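Local coordinates for protein uronate isomerase (PDB 2Q01) that catalyses the isomerisation of D-glucuronate to D-fructuronate and of D-galacturonate to D-tagaturonate in the interconversion of pentoses and glucuronate, at residues P344-L349 and P379-G384; Q290-M295 and M306-G311. All coordinates share one frame; numbering follows the deposited sequence.

Interaction 1: P344-L349 and P379-G384; sequences PLLTRL and PVLKLG. With K (potassium ion), chain E.
In the TIM-barrel fold of this isomerase, L346 and L349 on outer helix 343-349 pack against V380, just before barrel strand 381-383, and L381, its first residue, beside a potassium site. L346 carries the contact. Its CG stands beside the backbone N, anti to the carbonyl carbon (chi1 -73°), which swings the isobutyl end across to them. There CD2 touches both V380 CG2 (3.8 Å) and L381 CD2 (4.0 Å), while CD1 lies 4.0 Å from the same L381 CD2. The two leucines meet tip to tip; V380 instead runs alongside L346 in the opposite sense. L349 contributes its backbone rather than its side chain: its O sits 3.6 Å from V380 CG1, a van der Waals contact with a methyl. The carbonyl of L381 coordinates the potassium ion, L381 O lying 2.6 Å from it. Carbonyls of A375 and Y378, N411 OD1 and S75 O of a second subunit share the ion with a water, which also donates to P379 O (3.1 Å) and accepts from K382 NZ (2.9 Å). L381 thus faces two environments, giving its side chain to the helix and its carbonyl to an intersubunit metal site. Between these two segments the hold comes from van der Waals packing and burial of apolar surface, whereas the ion draws in the L381 carbonyl by ion-dipole attraction.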
loop_
_atom_site.group_PDB
_atom_site.type_symbol
_atom_site.label_atom_id
_atom_site.label_comp_id
_atom_site.label_asym_id
_atom_site.label_seq_id
_atom_site.Cartn_x
_atom_site.Cartn_y
_atom_site.Cartn_z
ATOM N N PRO B 344 6.496 -23.978 5.661
ATOM C CA PRO B 344 6.973 -25.196 6.356
ATOM C C PRO B 344 6.271 -25.565 7.675
ATOM O O PRO B 344 6.084 -26.755 7.956
ATOM C CB PRO B 344 8.448 -24.887 6.621
ATOM C CG PRO B 344 8.815 -23.930 5.561
ATOM C CD PRO B 344 7.619 -23.047 5.431
ATOM N N LEU B 345 5.901 -24.560 8.468
ATOM C CA LEU B 345 5.170 -24.776 9.718
ATOM C C LEU B 345 3.710 -25.122 9.454
ATOM O O LEU B 345 3.132 -25.966 10.145
ATOM C CB LEU B 345 5.275 -23.542 10.629
ATOM C CG LEU B 345 4.472 -23.417 11.934
ATOM C CD1 LEU B 345 4.636 -24.624 12.859
ATOM C CD2 LEU B 345 4.836 -22.136 12.674
ATOM N N LEU B 346 3.126 -24.477 8.447
ATOM C CA LEU B 346 1.717 -24.667 8.113
ATOM C C LEU B 346 1.448 -25.999 7.416
ATOM O O LEU B 346 0.342 -26.533 7.489
ATOM C CB LEU B 346 1.201 -23.493 7.273
ATOM C CG LEU B 346 1.003 -22.168 8.021
ATOM C CD1 LEU B 346 0.856 -21.020 7.047
ATOM C CD2 LEU B 346 -0.184 -22.222 8.957
ATOM N N THR B 347 2.463 -26.524 6.734
ATOM C CA THR B 347 2.388 -27.844 6.121
ATOM C C THR B 347 2.370 -28.905 7.217
ATOM O O THR B 347 1.643 -29.897 7.122
ATOM C CB THR B 347 3.560 -28.073 5.144
ATOM O OG1 THR B 347 3.557 -27.031 4.162
ATOM C CG2 THR B 347 3.449 -29.422 4.432
ATOM N N ARG B 348 3.147 -28.671 8.269
ATOM C CA ARG B 348 3.206 -29.601 9.387
ATOM C C ARG B 348 1.979 -29.479 10.283
ATOM O O ARG B 348 1.322 -30.475 10.579
ATOM C CB ARG B 348 4.487 -29.386 10.194
ATOM C CG ARG B 348 4.719 -30.445 11.259
ATOM C CD ARG B 348 5.761 -30.009 12.285
ATOM N NE ARG B 348 5.973 -31.043 13.299
ATOM C CZ ARG B 348 6.803 -32.080 13.169
ATOM N NH1 ARG B 348 7.523 -32.244 12.064
ATOM N NH2 ARG B 348 6.916 -32.958 14.154
ATOM N N LEU B 349 1.664 -28.248 10.689
ATOM C CA LEU B 349 0.714 -28.002 11.773
ATOM C C LEU B 349 -0.437 -27.034 11.480
ATOM O O LEU B 349 -1.136 -26.621 12.402
ATOM C CB LEU B 349 1.471 -27.505 13.006
ATOM C CG LEU B 349 2.511 -28.427 13.647
ATOM C CD1 LEU B 349 3.307 -27.689 14.698
ATOM C CD2 LEU B 349 1.859 -29.673 14.233
ATOM N N PRO B 379 -7.016 -22.694 10.019
ATOM C CA PRO B 379 -7.603 -22.821 11.360
ATOM C C PRO B 379 -6.746 -22.235 12.492
ATOM O O PRO B 379 -7.284 -21.738 13.484
ATOM C CB PRO B 379 -7.722 -24.332 11.538
ATOM C CG PRO B 379 -7.851 -24.847 10.175
ATOM C CD PRO B 379 -6.946 -24.000 9.345
ATOM N N VAL B 380 -5.429 -22.262 12.320
ATOM C CA VAL B 380 -4.494 -21.900 13.382
ATOM C C VAL B 380 -4.115 -20.418 13.438
ATOM O O VAL B 380 -3.589 -19.957 14.447
ATOM C CB VAL B 380 -3.205 -22.746 13.282
ATOM C CG1 VAL B 380 -3.526 -24.203 13.492
ATOM C CG2 VAL B 380 -2.536 -22.561 11.939
ATOM N N LEU B 381 -4.379 -19.681 12.360
ATOM C CA LEU B 381 -3.855 -18.323 12.190
ATOM C C LEU B 381 -4.870 -17.252 12.542
ATOM O O LEU B 381 -6.030 -17.345 12.148
ATOM C CB LEU B 381 -3.410 -18.124 10.742
ATOM C CG LEU B 381 -1.929 -18.190 10.354
ATOM C CD1 LEU B 381 -1.084 -19.068 11.263
ATOM C CD2 LEU B 381 -1.806 -18.617 8.898
ATOM N N LYS B 382 -4.442 -16.226 13.261
ATOM C CA LYS B 382 -5.322 -15.121 13.603
ATOM C C LYS B 382 -4.516 -13.857 13.377
ATOM O O LYS B 382 -3.293 -13.910 13.368
ATOM C CB LYS B 382 -5.726 -15.226 15.069
ATOM C CG LYS B 382 -7.203 -15.140 15.347
ATOM C CD LYS B 382 -7.846 -16.499 15.363
ATOM C CE LYS B 382 -9.058 -16.530 16.262
ATOM N NZ LYS B 382 -9.952 -17.651 15.867
ATOM N N LEU B 383 -5.189 -12.723 13.198
ATOM C CA LEU B 383 -4.489 -11.467 12.946
ATOM C C LEU B 383 -4.448 -10.565 14.154
ATOM O O LEU B 383 -5.465 -10.316 14.787
ATOM C CB LEU B 383 -5.090 -10.721 11.759
ATOM C CG LEU B 383 -4.869 -11.411 10.417
ATOM C CD1 LEU B 383 -5.281 -10.517 9.293
ATOM C CD2 LEU B 383 -3.416 -11.855 10.251
ATOM N N GLY B 384 -3.252 -10.088 14.471
ATOM C CA GLY B 384 -3.072 -9.142 15.556
ATOM C C GLY B 384 -3.381 -7.758 15.048
ATOM O O GLY B 384 -3.394 -7.541 13.838
HETATM K K K E . -8.177 -18.441 11.236
HETATM O O HOH W 1 -9.065 -19.252 13.560
#

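Interaction 2: Q290-M295 and M306-G311; sequences QMLTEM and MQIHPG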
loop_
_atom_site.group_PDB
_atom_site.type_symbol
_atom_site.label_atom_id
_atom_site.label_comp_id
_atom_site.label_asym_id
_atom_site.label_seq_id
_atom_site.Cartn_x
_atom_site.Cartn_y
_atom_site.Cartn_z
ATOM N N GLN B 290 13.618 -22.619 12.620
ATOM C CA GLN B 290 13.346 -23.945 13.181
ATOM C C GLN B 290 12.718 -23.854 14.563
ATOM O O GLN B 290 11.824 -24.626 14.894
ATOM C CB GLN B 290 14.617 -24.806 13.226
ATOM C CG GLN B 290 14.433 -26.186 13.882
ATOM C CD GLN B 290 13.336 -27.012 13.228
ATOM O OE1 GLN B 290 13.179 -27.006 12.006
ATOM N NE2 GLN B 290 12.575 -27.733 14.043
ATOM N N MET B 291 13.174 -22.883 15.351
ATOM C CA MET B 291 12.634 -22.654 16.688
ATOM C C MET B 291 11.197 -22.139 16.712
ATOM O O MET B 291 10.484 -22.383 17.677
ATOM C CB MET B 291 13.546 -21.732 17.497
ATOM C CG MET B 291 14.847 -22.390 17.960
ATOM S SD MET B 291 14.654 -24.013 18.745
ATOM C CE MET B 291 13.807 -23.541 20.237
ATOM N N LEU B 292 10.772 -21.437 15.660
ATOM C CA LEU B 292 9.368 -21.039 15.530
ATOM C C LEU B 292 8.474 -22.267 15.477
ATOM O O LEU B 292 7.455 -22.324 16.161
ATOM C CB LEU B 292 9.136 -20.152 14.299
ATOM C CG LEU B 292 9.296 -18.637 14.481
ATOM C CD1 LEU B 292 8.723 -17.883 13.285
ATOM C CD2 LEU B 292 8.647 -18.141 15.778
ATOM N N THR B 293 8.884 -23.255 14.683
ATOM C CA THR B 293 8.193 -24.545 14.587
ATOM C C THR B 293 8.288 -25.340 15.891
ATOM O O THR B 293 7.340 -26.009 16.291
ATOM C CB THR B 293 8.761 -25.372 13.422
ATOM O OG1 THR B 293 8.553 -24.655 12.204
ATOM C CG2 THR B 293 8.087 -26.743 13.301
ATOM N N GLU B 294 9.431 -25.236 16.559
ATOM C CA GLU B 294 9.669 -25.986 17.777
ATOM C C GLU B 294 8.794 -25.477 18.915
ATOM O O GLU B 294 8.274 -26.275 19.693
ATOM C CB GLU B 294 11.155 -25.951 18.140
ATOM C CG GLU B 294 11.672 -27.254 18.742
ATOM C CD GLU B 294 11.661 -28.435 17.772
ATOM O OE1 GLU B 294 11.275 -29.547 18.196
ATOM O OE2 GLU B 294 12.041 -28.262 16.598
ATOM N N MET B 295 8.598 -24.154 18.973
ATOM C CA MET B 295 7.726 -23.524 19.976
ATOM C C MET B 295 6.260 -23.867 19.743
ATOM O O MET B 295 5.477 -23.926 20.687
ATOM C CB MET B 295 7.888 -21.997 19.989
ATOM C CG MET B 295 9.240 -21.458 20.451
ATOM S SD MET B 295 9.583 -21.577 22.206
ATOM C CE MET B 295 10.717 -22.951 22.250
ATOM N N MET B 306 0.733 -18.461 20.352
ATOM C CA MET B 306 2.005 -18.037 19.810
ATOM C C MET B 306 1.881 -16.745 19.010
ATOM O O MET B 306 1.246 -16.722 17.964
ATOM C CB MET B 306 2.539 -19.161 18.936
ATOM C CG MET B 306 4.001 -19.128 18.673
ATOM S SD MET B 306 4.409 -20.633 17.793
ATOM C CE MET B 306 5.275 -19.907 16.417
ATOM N N GLN B 307 2.496 -15.673 19.498
ATOM C CA GLN B 307 2.501 -14.410 18.759
ATOM C C GLN B 307 3.787 -14.213 17.965
ATOM O O GLN B 307 4.880 -14.222 18.525
ATOM C CB GLN B 307 2.307 -13.222 19.698
ATOM C CG GLN B 307 1.125 -13.333 20.635
ATOM C CD GLN B 307 1.096 -12.205 21.646
ATOM O OE1 GLN B 307 1.625 -12.333 22.750
ATOM N NE2 GLN B 307 0.492 -11.082 21.267
ATOM N N ILE B 308 3.655 -14.016 16.659
ATOM C CA ILE B 308 4.803 -13.684 15.831
ATOM C C ILE B 308 4.803 -12.193 15.472
ATOM O O ILE B 308 3.878 -11.691 14.823
ATOM C CB ILE B 308 4.896 -14.594 14.580
ATOM C CG1 ILE B 308 4.913 -16.070 15.004
ATOM C CG2 ILE B 308 6.143 -14.252 13.749
ATOM C CD1 ILE B 308 4.685 -17.049 13.869
ATOM N N HIS B 309 5.851 -11.504 15.927
ATOM C CA HIS B 309 6.095 -10.083 15.677
ATOM C C HIS B 309 7.331 -9.884 14.784
ATOM O O HIS B 309 8.390 -9.490 15.283
ATOM C CB HIS B 309 6.368 -9.373 17.006
ATOM C CG HIS B 309 5.140 -9.019 17.780
ATOM N ND1 HIS B 309 4.689 -9.771 18.842
ATOM C CD2 HIS B 309 4.283 -7.978 17.666
ATOM C CE1 HIS B 309 3.600 -9.216 19.343
ATOM N NE2 HIS B 309 3.331 -8.126 18.647
ATOM N N PRO B 310 7.221 -10.151 13.468
ATOM C CA PRO B 310 8.442 -10.067 12.682
ATOM C C PRO B 310 8.667 -8.731 11.960
ATOM O O PRO B 310 7.751 -7.908 11.853
ATOM C CB PRO B 310 8.243 -11.176 11.651
ATOM C CG PRO B 310 6.740 -11.218 11.440
ATOM C CD PRO B 310 6.080 -10.561 12.629
ATOM N N GLY B 311 9.895 -8.532 11.481
ATOM C CA GLY B 311 10.170 -7.531 10.456
ATOM C C GLY B 311 10.747 -6.217 10.925
ATOM O O GLY B 311 10.638 -5.206 10.226
#
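L292 on helix 281-302 meets M306 and I308 on strand 305-308, the barrel strand that follows that helix after a two-residue link. The axes of 290-295 and 306-308 run roughly antiparallel (156°) and approach to 10.4 Å. Apolar contacts come first. The two branches of L292 divide the work: CD2 lies 3.9 Å from M306 CE, and CD1 meets I308 CD1 tip to tip at 4.2 Å. M306 CG is anti to the backbone N (chi1 -160°), carrying the thioether out to the helix, where it lies aslant to L292. Its SD also comes within 4.3 Å of M295 CB. The thioether end also lies against a helix carbonyl, M306 CE resting 3.3 Å from L292 O. A side-chain hydrogen bond within the helix runs from Q290 NE2 to E294 OE2 at 2.7 Å, nearly in the amide plane of Q290 but bent at the hydrogen (142°). Q290 OE1 accepts from L262 N, so both ends of the amide are used. H252 of the neighbouring strand 249-252 touches L292, M295 and M306. Helix and strand are therefore joined by aliphatic and thioether groups, whose hold depends on shape rather than on directed bonds.

Along the chain, interaction 2 closes first: 290-295 folds back onto 306-311 across a short link of ten residues, pairing a helix with the strand that follows it. Interaction 1 opens later and spans 29 residues, from helix 343-349 past strand 357-359 and helix 366-375 to strand 381-383. The two are in series, neither nested nor crossed. Strands 305-308 and 381-383 belong to one parallel sheet, with 357-359 between them, so both contacts fasten outer helices to the same arc of the barrel. The helices also touch directly, T293 packing against L345 and R348, so the two outer helices also pack against each other beside the sheet.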